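Long-range contacts in hypothetical protein (Exiguobacterium sibiricum, PDB 2HKV), which is of unknown function but belongs to the DinB superfamily of helical-bundle proteins and carries a nickel ion at a three-histidine site: residues Ala8-Val13 with Gln88-Tyr93; Leu54-Arg59 with Ala70-Val75; Arg21-Leu26 with Tyr141-Asp146. All coordinates share one frame; numbering follows the deposited sequence.

Contact 1 (Ala8-Val13 with Gln88-Tyr93); sequences ALDRHV and QSWQYY
Trp-90 and Tyr-93 both swing CG anti to the backbone N (chi1 169° and -177°), and these torsions send the two large rings from helix 82-98 across to Val-13, whose own CG1 lies anti to its N. The isopropyl group then splits between the rings. Val-13 CG1 approaches the six-membered half of the indole, 3.6 Å from Trp-90 CZ3, with CE3 a little farther off. CG2, the other branch, goes to the phenol, where Val-13 CG2 lies 3.8 Å from Tyr-93 CE1; here the two side chains come from opposite directions.

The hydroxyl end of Tyr-93 reaches past Val-13 to Leu-9, which meets it at about a right angle, Leu-9 CD2 being 3.6 Å from Tyr-93 OH. Leu-9 CD2 and Val-13 CG2 give the hydroxyl apolar company, while its polar need is met by a hydrogen bond with the backbone O of Leu-118 on helix 114-138, which probably helps hold the ring in place. On the less buried flank the carboxylate of Asp-10 lies across the end of the indole, Asp-10 OD1 standing 3.6 Å from Trp-90 CH2. The carboxylate and indole planes are only 14° apart, and no hydrogen bond joins the pair.

Leu-9 also packs on Leu-118 and Ala-122, and Val-13 on Leu-54 of helix 43-61, so the other long helices close over the same apolar patch. The opposing backbones stay well apart, the short axes passing at 12.0 Å. Such wide spacing filled by long aromatic side chains fits two neighbouring, nearly antiparallel helices of a four-helix bundle, the fold of the DinB superfamily.

Contact 2 (Leu54-Arg59 with Ala70-Val75); sequences LEADLR and AQFYAV
Glu-55 OE2 is gripped twice by Arg-59, one turn further along the same helix, in a salt bridge made side-on. Arg-59 NE donates to the anti lone pair of Glu-55 OE2 at 3.0 Å; NH2 reaches the same oxygen less squarely, with an N-H...O angle of 139°. The ion pair borders the ring of Phe-72: Glu-55 OE2 sits at the ring's edge, 3.7 Å from Phe-72 CE1, and Arg-59 CD lies 4.0 Å from Phe-72 CD1, the arginine chain crossing the phenylalanine at about a right angle.

Phe-72 projects from the short helix 66-73, which packs here against helix 43-61, one of the long helices of the DinB bundle. With CG anti to the backbone N (chi1 177°), its ring reaches the small Ala-56, and Ala-56 CB comes within 3.6 Å of Phe-72 CE2. The same methyl also meets the hydroxyl end of Tyr-73, so two successive aromatics converge on one alanine.

Glu-55 OE1 forms a second salt bridge, with Arg-85 of helix 82-98. A glutamine in place of Glu-55 would probably leave the two arginines without their shared countercharge and Arg-59 freer to turn away from Phe-72. Beyond Tyr-73, a water donates to Asp-57 OD1 at 2.7 Å and bonds weakly to Tyr-73 OH. Asp-57 OD2 is hydrogen-bonded to ND1 of the nickel ligand His-124, and probably helps orient that imidazole.

Contact 3 (Arg21-Leu26 with Tyr141-Asp146); sequences RDLIRL and YDIKLD
Leu-145 sets CD1 and CD2 against Asp-22, each 3.9 Å from Asp-22 CB, so the aspartate meets the leucine chiefly through its methylene, and the two side chains cross at a slant. Next along the loop, Ile-143 is shared by two leucines of the helix. Its CG1 lies beside the backbone N (chi1 -73°) and its CG2 anti to N, which brings both CG2 and CD1 near Leu-23; Ile-143 CD1 is 3.9 Å from Leu-23 CD2, while Leu-26 CD1 approaches Ile-143 CG1 at 4.1 Å. Leu-26 CD1 also lies 4.3 Å from Leu-145 CD1, so this one methyl bridges the two loop residues. The phenol of Tyr-141 comes up edge-on to the backbone of Leu-26: Tyr-141 CE2 is 3.4 Å from Leu-26 O, which lies near the ring plane.

No hydrogen bond spans the two segments. The contact lays the irregular chain that follows helix 114-138 along the last turns of helix 4-26, covering that end of the bundle near the surface with mostly aliphatic groups and the Tyr-141 ring.

Further out, polar contacts hold the loop residues in place. The Tyr-141 hydroxyl is hydrogen-bonded to the carboxylate of Asp-31 and to the backbone N of Gln-28, both just beyond the helix, and this pairing is likely to fix the ring beside Leu-26. Asn-137 OD1 takes the backbone N-H of Ile-143. Behind these, Leu-133 and Leu-136 of helix 114-138 back Ile-143, while Leu-132 of that helix packs on Leu-23.

In the fold
Contacts 1 and 2 touch directly, although their centres are 16 Å apart: Tyr-92 CE2 lies 3.5 Å from Arg-59 NH2, and Val-13 CG1 lies 4.0 Å from Leu-54 CD1. Helix 43-61 thus packs against the helices of contact 1 while receiving helix 66-73 in contact 2. Contact 3 shares helix 4-26 with contact 1 but comes no nearer than about 5 Å between closest atoms, and it lies across the chain's centre from contact 2. The nickel, bound by His-49, His-124 and His-128, is about 8 Å from the side chain of Tyr-73 in contact 2 and about 14 Å from that of Tyr-93 in contact 1.

Contact 1 (Ala8-Val13 with Gln88-Tyr93)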
loop_
_atom_site.group_PDB
_atom_site.type_symbol
_atom_site.label_atom_id
_atom_site.label_comp_id
_atom_site.label_asym_id
_atom_site.label_seq_id
_atom_site.Cartn_x
_atom_site.Cartn_y
_atom_site.Cartn_z
ATOM N N ALA A 8 9.131 -4.695 -12.164
ATOM C CA ALA A 8 7.942 -4.822 -11.298
ATOM C C ALA A 8 7.670 -3.513 -10.574
ATOM O O ALA A 8 6.542 -3.011 -10.523
ATOM C CB ALA A 8 8.175 -5.860 -10.319
ATOM N N LEU A 9 8.734 -2.933 -10.019
ATOM C CA LEU A 9 8.579 -1.654 -9.354
ATOM C C LEU A 9 8.146 -0.552 -10.321
ATOM O O LEU A 9 7.279 0.224 -9.964
ATOM C CB LEU A 9 9.810 -1.251 -8.550
ATOM C CG LEU A 9 10.044 -1.930 -7.202
ATOM C CD1 LEU A 9 11.474 -1.645 -6.657
ATOM C CD2 LEU A 9 8.922 -1.570 -6.214
ATOM N N ASP A 10 8.783 -0.453 -11.490
ATOM C CA ASP A 10 8.415 0.560 -12.477
ATOM C C ASP A 10 6.913 0.406 -12.835
ATOM O O ASP A 10 6.158 1.386 -12.919
ATOM C CB ASP A 10 9.312 0.453 -13.691
ATOM C CG ASP A 10 9.079 1.554 -14.692
ATOM O OD1 ASP A 10 9.267 2.716 -14.324
ATOM O OD2 ASP A 10 8.690 1.258 -15.847
ATOM N N ARG A 11 6.475 -0.824 -13.000
ATOM C CA ARG A 11 5.049 -1.100 -13.346
ATOM C C ARG A 11 4.084 -0.648 -12.238
ATOM O O ARG A 11 3.169 0.145 -12.468
ATOM C CB ARG A 11 4.879 -2.581 -13.656
ATOM C CG ARG A 11 3.446 -3.027 -13.914
ATOM C CD ARG A 11 3.368 -4.415 -14.464
ATOM N NE ARG A 11 1.972 -4.869 -14.590
ATOM C CZ ARG A 11 1.592 -5.914 -15.330
ATOM N NH1 ARG A 11 2.464 -6.612 -15.994
ATOM N NH2 ARG A 11 0.295 -6.236 -15.403
ATOM N N HIS A 12 4.293 -1.185 -11.043
ATOM C CA HIS A 12 3.369 -1.021 -9.934
ATOM C C HIS A 12 3.482 0.331 -9.285
ATOM O O HIS A 12 2.457 0.940 -8.913
ATOM C CB HIS A 12 3.493 -2.217 -8.950
ATOM C CG HIS A 12 3.009 -3.504 -9.541
ATOM N ND1 HIS A 12 1.657 -3.834 -9.594
ATOM C CD2 HIS A 12 3.664 -4.507 -10.170
ATOM C CE1 HIS A 12 1.521 -4.973 -10.252
ATOM N NE2 HIS A 12 2.710 -5.396 -10.631
ATOM N N VAL A 13 4.687 0.880 -9.166
ATOM C CA VAL A 13 4.786 2.251 -8.680
ATOM C C VAL A 13 4.234 3.238 -9.731
ATOM O O VAL A 13 3.566 4.214 -9.404
ATOM C CB VAL A 13 6.215 2.677 -8.212
ATOM C CG1 VAL A 13 6.151 4.111 -7.705
ATOM C CG2 VAL A 13 6.749 1.783 -7.106
ATOM N N GLN A 88 7.731 15.155 -10.487
ATOM C CA GLN A 88 9.114 15.339 -10.103
ATOM C C GLN A 88 9.615 14.241 -9.182
ATOM O O GLN A 88 10.703 13.705 -9.387
ATOM C CB GLN A 88 9.232 16.675 -9.401
ATOM C CG GLN A 88 10.584 17.029 -8.899
ATOM C CD GLN A 88 10.619 18.468 -8.331
ATOM O OE1 GLN A 88 9.939 19.390 -8.843
ATOM N NE2 GLN A 88 11.400 18.656 -7.261
ATOM N N SER A 89 8.810 13.903 -8.162
ATOM C CA SER A 89 9.130 12.804 -7.239
ATOM C C SER A 89 9.226 11.458 -7.971
ATOM O O SER A 89 10.117 10.667 -7.720
ATOM C CB SER A 89 8.093 12.727 -6.103
ATOM O OG SER A 89 8.072 13.964 -5.419
ATOM N N TRP A 90 8.310 11.226 -8.890
ATOM C CA TRP A 90 8.297 9.968 -9.660
ATOM C C TRP A 90 9.570 9.865 -10.535
ATOM O O TRP A 90 10.143 8.795 -10.688
ATOM C CB TRP A 90 7.000 9.912 -10.475
ATOM C CG TRP A 90 6.872 8.893 -11.492
ATOM C CD1 TRP A 90 6.409 9.107 -12.740
ATOM C CD2 TRP A 90 7.144 7.485 -11.396
ATOM N NE1 TRP A 90 6.378 7.945 -13.443
ATOM C CE2 TRP A 90 6.841 6.929 -12.651
ATOM C CE3 TRP A 90 7.646 6.639 -10.393
ATOM C CZ2 TRP A 90 6.998 5.572 -12.933
ATOM C CZ3 TRP A 90 7.803 5.269 -10.681
ATOM C CH2 TRP A 90 7.488 4.765 -11.954
ATOM N N GLN A 91 10.009 10.991 -11.092
ATOM C CA GLN A 91 11.239 11.011 -11.896
ATOM C C GLN A 91 12.460 10.703 -11.035
ATOM O O GLN A 91 13.372 9.983 -11.445
ATOM C CB GLN A 91 11.414 12.376 -12.573
ATOM C CG GLN A 91 12.539 12.387 -13.588
ATOM C CD GLN A 91 12.300 11.359 -14.685
ATOM O OE1 GLN A 91 11.264 11.390 -15.364
ATOM N NE2 GLN A 91 13.237 10.418 -14.833
ATOM N N TYR A 92 12.472 11.250 -9.823
ATOM C CA TYR A 92 13.572 11.052 -8.911
ATOM C C TYR A 92 13.660 9.566 -8.580
ATOM O O TYR A 92 14.768 8.967 -8.596
ATOM C CB TYR A 92 13.321 11.848 -7.632
ATOM C CG TYR A 92 14.467 11.859 -6.661
ATOM C CD1 TYR A 92 14.657 10.800 -5.788
ATOM C CD2 TYR A 92 15.370 12.916 -6.623
ATOM C CE1 TYR A 92 15.697 10.780 -4.884
ATOM C CE2 TYR A 92 16.416 12.922 -5.699
ATOM C CZ TYR A 92 16.572 11.838 -4.838
ATOM O OH TYR A 92 17.599 11.804 -3.935
ATOM N N TYR A 93 12.497 9.005 -8.266
ATOM C CA TYR A 93 12.389 7.588 -7.945
ATOM C C TYR A 93 12.880 6.725 -9.131
ATOM O O TYR A 93 13.626 5.773 -8.947
ATOM C CB TYR A 93 10.959 7.241 -7.552
ATOM C CG TYR A 93 10.732 5.771 -7.105
ATOM C CD1 TYR A 93 10.393 4.778 -8.027
ATOM C CD2 TYR A 93 10.850 5.402 -5.764
ATOM C CE1 TYR A 93 10.167 3.474 -7.622
ATOM C CE2 TYR A 93 10.630 4.085 -5.350
ATOM C CZ TYR A 93 10.304 3.123 -6.290
ATOM O OH TYR A 93 10.112 1.824 -5.895
#

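Contact 2 (Leu54-Arg59 with Ala70-Val75)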
loop_
_atom_site.group_PDB
_atom_site.type_symbol
_atom_site.label_atom_id
_atom_site.label_comp_id
_atom_site.label_asym_id
_atom_site.label_seq_id
_atom_site.Cartn_x
_atom_site.Cartn_y
_atom_site.Cartn_z
ATOM N N LEU A 54 7.903 9.875 -2.557
ATOM C CA LEU A 54 8.786 8.952 -3.302
ATOM C C LEU A 54 10.207 9.485 -3.264
ATOM O O LEU A 54 11.147 8.700 -3.231
ATOM C CB LEU A 54 8.321 8.715 -4.738
ATOM C CG LEU A 54 7.081 7.856 -4.993
ATOM C CD1 LEU A 54 6.810 7.818 -6.511
ATOM C CD2 LEU A 54 7.246 6.439 -4.426
ATOM N N GLU A 55 10.368 10.808 -3.217
ATOM C CA GLU A 55 11.702 11.432 -3.144
ATOM C C GLU A 55 12.162 11.520 -1.695
ATOM O O GLU A 55 13.296 11.169 -1.381
ATOM C CB GLU A 55 11.659 12.786 -3.848
ATOM C CG GLU A 55 12.872 13.635 -3.712
ATOM C CD GLU A 55 12.856 14.875 -4.593
ATOM O OE1 GLU A 55 11.981 15.018 -5.489
ATOM O OE2 GLU A 55 13.742 15.739 -4.379
ATOM N N ALA A 56 11.263 11.948 -0.804
ATOM C CA ALA A 56 11.536 12.074 0.623
ATOM C C ALA A 56 12.096 10.775 1.148
ATOM O O ALA A 56 13.157 10.750 1.771
ATOM C CB ALA A 56 10.236 12.529 1.449
ATOM N N ASP A 57 11.417 9.664 0.870
ATOM C CA ASP A 57 11.873 8.419 1.445
ATOM C C ASP A 57 13.249 8.050 0.945
ATOM O O ASP A 57 14.029 7.474 1.688
ATOM C CB ASP A 57 10.890 7.269 1.170
ATOM C CG ASP A 57 9.578 7.383 1.974
ATOM O OD1 ASP A 57 9.252 8.453 2.602
ATOM O OD2 ASP A 57 8.799 6.387 1.967
ATOM N N LEU A 58 13.554 8.330 -0.309
ATOM C CA LEU A 58 14.843 7.927 -0.845
ATOM C C LEU A 58 15.953 8.834 -0.354
ATOM O O LEU A 58 17.068 8.368 -0.188
ATOM C CB LEU A 58 14.810 7.844 -2.383
ATOM C CG LEU A 58 13.973 6.671 -2.952
ATOM C CD1 LEU A 58 14.145 6.611 -4.436
ATOM C CD2 LEU A 58 14.351 5.364 -2.342
ATOM N N ARG A 59 15.639 10.099 -0.098
ATOM C CA ARG A 59 16.576 11.021 0.542
ATOM C C ARG A 59 16.888 10.591 1.969
ATOM O O ARG A 59 18.074 10.586 2.393
ATOM C CB ARG A 59 15.990 12.441 0.529
ATOM C CG ARG A 59 16.000 13.088 -0.845
ATOM C CD ARG A 59 15.665 14.592 -0.879
ATOM N NE ARG A 59 15.780 15.065 -2.259
ATOM C CZ ARG A 59 16.864 15.612 -2.796
ATOM N NH1 ARG A 59 17.944 15.842 -2.073
ATOM N NH2 ARG A 59 16.859 15.947 -4.080
ATOM N N ALA A 70 13.741 18.647 7.314
ATOM C CA ALA A 70 12.851 19.681 7.752
ATOM C C ALA A 70 12.807 20.737 6.681
ATOM O O ALA A 70 11.778 21.350 6.445
ATOM C CB ALA A 70 13.347 20.317 9.048
ATOM N N GLN A 71 13.958 21.003 6.090
ATOM C CA GLN A 71 14.057 22.013 5.055
ATOM C C GLN A 71 13.282 21.534 3.828
ATOM O O GLN A 71 12.669 22.367 3.174
ATOM C CB GLN A 71 15.511 22.249 4.708
ATOM C CG GLN A 71 15.703 23.164 3.534
ATOM C CD GLN A 71 17.132 23.568 3.347
ATOM O OE1 GLN A 71 17.987 23.423 4.267
ATOM N NE2 GLN A 71 17.421 24.119 2.161
ATOM N N PHE A 72 13.269 20.205 3.586
ATOM C CA PHE A 72 12.622 19.579 2.443
ATOM C C PHE A 72 11.128 19.659 2.608
ATOM O O PHE A 72 10.431 20.052 1.697
ATOM C CB PHE A 72 13.037 18.082 2.310
ATOM C CG PHE A 72 12.340 17.334 1.188
ATOM C CD1 PHE A 72 12.871 17.301 -0.100
ATOM C CD2 PHE A 72 11.205 16.643 1.437
ATOM C CE1 PHE A 72 12.230 16.608 -1.138
ATOM C CE2 PHE A 72 10.532 15.941 0.401
ATOM C CZ PHE A 72 11.049 15.925 -0.876
ATOM N N TYR A 73 10.642 19.274 3.785
ATOM C CA TYR A 73 9.231 19.285 4.053
ATOM C C TYR A 73 8.669 20.670 4.118
ATOM O O TYR A 73 7.492 20.847 3.861
ATOM C CB TYR A 73 8.918 18.540 5.351
ATOM C CG TYR A 73 9.169 17.060 5.301
ATOM C CD1 TYR A 73 8.662 16.280 4.266
ATOM C CD2 TYR A 73 9.912 16.425 6.284
ATOM C CE1 TYR A 73 8.868 14.920 4.222
ATOM C CE2 TYR A 73 10.140 15.051 6.231
ATOM C CZ TYR A 73 9.616 14.315 5.202
ATOM O OH TYR A 73 9.798 12.956 5.134
ATOM N N ALA A 74 9.496 21.654 4.460
ATOM C CA ALA A 74 9.039 23.028 4.555
ATOM C C ALA A 74 8.845 23.729 3.214
ATOM O O ALA A 74 8.265 24.798 3.192
ATOM C CB ALA A 74 9.984 23.873 5.475
ATOM N N VAL A 75 9.327 23.176 2.106
ATOM C CA VAL A 75 9.118 23.862 0.827
ATOM C C VAL A 75 7.628 23.707 0.460
ATOM O O VAL A 75 7.111 22.602 0.405
ATOM C CB VAL A 75 10.106 23.406 -0.285
ATOM C CG1 VAL A 75 9.682 23.955 -1.639
ATOM C CG2 VAL A 75 11.513 23.937 0.026
HETATM O O HOH W 1 7.936 10.568 3.513
#

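Contact 3 (Arg21-Leu26 with Tyr141-Asp146)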
loop_
_atom_site.group_PDB
_atom_site.type_symbol
_atom_site.label_atom_id
_atom_site.label_comp_id
_atom_site.label_asym_id
_atom_site.label_seq_id
_atom_site.Cartn_x
_atom_site.Cartn_y
_atom_site.Cartn_z
ATOM N N ARG A 21 -2.334 10.736 -9.479
ATOM C CA ARG A 21 -2.448 11.946 -10.285
ATOM C C ARG A 21 -3.929 12.158 -10.634
ATOM O O ARG A 21 -4.452 13.261 -10.516
ATOM C CB ARG A 21 -1.563 11.852 -11.541
ATOM C CG ARG A 21 -1.282 13.145 -12.191
ATOM C CD ARG A 21 -0.635 12.944 -13.574
ATOM N NE ARG A 21 0.661 12.274 -13.446
ATOM C CZ ARG A 21 1.078 11.242 -14.177
ATOM N NH1 ARG A 21 0.323 10.712 -15.140
ATOM N NH2 ARG A 21 2.288 10.737 -13.954
ATOM N N ASP A 22 -4.619 11.084 -11.030
ATOM C CA ASP A 22 -6.026 11.196 -11.401
ATOM C C ASP A 22 -6.862 11.609 -10.205
ATOM O O ASP A 22 -7.750 12.472 -10.326
ATOM C CB ASP A 22 -6.554 9.883 -11.955
ATOM C CG ASP A 22 -5.935 9.521 -13.302
ATOM O OD1 ASP A 22 -5.538 10.462 -14.060
ATOM O OD2 ASP A 22 -5.862 8.293 -13.603
ATOM N N LEU A 23 -6.557 11.029 -9.036
ATOM C CA LEU A 23 -7.334 11.362 -7.832
ATOM C C LEU A 23 -7.176 12.834 -7.469
ATOM O O LEU A 23 -8.162 13.486 -7.171
ATOM C CB LEU A 23 -6.949 10.487 -6.617
ATOM C CG LEU A 23 -7.402 9.014 -6.601
ATOM C CD1 LEU A 23 -6.782 8.293 -5.376
ATOM C CD2 LEU A 23 -8.931 8.898 -6.541
ATOM N N ILE A 24 -5.945 13.332 -7.519
ATOM C CA ILE A 24 -5.652 14.714 -7.183
ATOM C C ILE A 24 -6.449 15.606 -8.114
ATOM O O ILE A 24 -7.087 16.540 -7.647
ATOM C CB ILE A 24 -4.102 15.012 -7.205
ATOM C CG1 ILE A 24 -3.423 14.303 -6.024
ATOM C CG2 ILE A 24 -3.808 16.534 -7.192
ATOM C CD1 ILE A 24 -1.890 14.306 -6.072
ATOM N N ARG A 25 -6.500 15.266 -9.414
ATOM C CA ARG A 25 -7.293 16.072 -10.367
ATOM C C ARG A 25 -8.819 16.053 -10.127
ATOM O O ARG A 25 -9.546 16.888 -10.675
ATOM C CB ARG A 25 -6.973 15.657 -11.793
ATOM C CG ARG A 25 -5.556 15.985 -12.228
ATOM C CD ARG A 25 -5.221 15.150 -13.455
ATOM N NE ARG A 25 -3.998 15.584 -14.113
ATOM C CZ ARG A 25 -3.237 14.811 -14.893
ATOM N NH1 ARG A 25 -3.550 13.530 -15.115
ATOM N NH2 ARG A 25 -2.139 15.317 -15.449
ATOM N N LEU A 26 -9.311 15.144 -9.296
ATOM C CA LEU A 26 -10.733 15.110 -8.966
ATOM C C LEU A 26 -11.075 16.108 -7.886
ATOM O O LEU A 26 -12.198 16.572 -7.794
ATOM C CB LEU A 26 -11.172 13.694 -8.547
ATOM C CG LEU A 26 -10.999 12.588 -9.597
ATOM C CD1 LEU A 26 -11.658 11.299 -9.104
ATOM C CD2 LEU A 26 -11.596 13.011 -10.917
ATOM N N TYR A 141 -17.569 11.334 -3.250
ATOM C CA TYR A 141 -17.113 11.316 -4.627
ATOM C C TYR A 141 -17.416 9.972 -5.337
ATOM O O TYR A 141 -17.363 9.895 -6.565
ATOM C CB TYR A 141 -15.604 11.542 -4.701
ATOM C CG TYR A 141 -15.105 12.956 -4.494
ATOM C CD1 TYR A 141 -15.360 13.662 -3.321
ATOM C CD2 TYR A 141 -14.319 13.573 -5.465
ATOM C CE1 TYR A 141 -14.871 14.966 -3.132
ATOM C CE2 TYR A 141 -13.812 14.856 -5.289
ATOM C CZ TYR A 141 -14.091 15.552 -4.115
ATOM O OH TYR A 141 -13.583 16.817 -3.947
ATOM N N ASP A 142 -17.645 8.891 -4.589
ATOM C CA ASP A 142 -18.038 7.609 -5.194
ATOM C C ASP A 142 -17.065 7.211 -6.322
ATOM O O ASP A 142 -17.462 6.982 -7.474
ATOM C CB ASP A 142 -19.494 7.730 -5.716
ATOM C CG ASP A 142 -20.075 6.403 -6.211
ATOM O OD1 ASP A 142 -19.391 5.358 -6.121
ATOM O OD2 ASP A 142 -21.244 6.418 -6.670
ATOM N N ILE A 143 -15.790 7.124 -5.990
ATOM C CA ILE A 143 -14.747 6.943 -7.030
ATOM C C ILE A 143 -14.810 5.601 -7.765
ATOM O O ILE A 143 -14.875 4.535 -7.149
ATOM C CB ILE A 143 -13.343 7.226 -6.457
ATOM C CG1 ILE A 143 -13.216 8.759 -6.253
ATOM C CG2 ILE A 143 -12.180 6.630 -7.357
ATOM C CD1 ILE A 143 -12.537 9.121 -5.032
ATOM N N LYS A 144 -14.792 5.679 -9.105
ATOM C CA LYS A 144 -14.891 4.514 -9.981
ATOM C C LYS A 144 -13.616 4.375 -10.858
ATOM O O LYS A 144 -13.699 4.021 -12.040
ATOM C CB LYS A 144 -16.147 4.607 -10.872
ATOM C CG LYS A 144 -17.490 4.960 -10.154
ATOM C CD LYS A 144 -18.008 3.841 -9.248
ATOM N N LEU A 145 -12.452 4.635 -10.263
ATOM C CA LEU A 145 -11.148 4.578 -10.953
ATOM C C LEU A 145 -10.538 3.185 -10.749
ATOM O O LEU A 145 -10.460 2.710 -9.611
ATOM C CB LEU A 145 -10.206 5.624 -10.335
ATOM C CG LEU A 145 -9.310 6.536 -11.168
ATOM C CD1 LEU A 145 -9.875 7.971 -11.192
ATOM C CD2 LEU A 145 -7.962 6.526 -10.515
ATOM N N ASP A 146 -10.104 2.527 -11.820
ATOM C CA ASP A 146 -9.450 1.223 -11.672
ATOM C C ASP A 146 -8.082 1.394 -10.963
ATOM O O ASP A 146 -7.121 1.924 -11.530
ATOM C CB ASP A 146 -9.298 0.513 -13.037
ATOM C CG ASP A 146 -8.914 -0.980 -12.901
ATOM O OD1 ASP A 146 -8.410 -1.388 -11.820
ATOM O OD2 ASP A 146 -9.111 -1.744 -13.887
#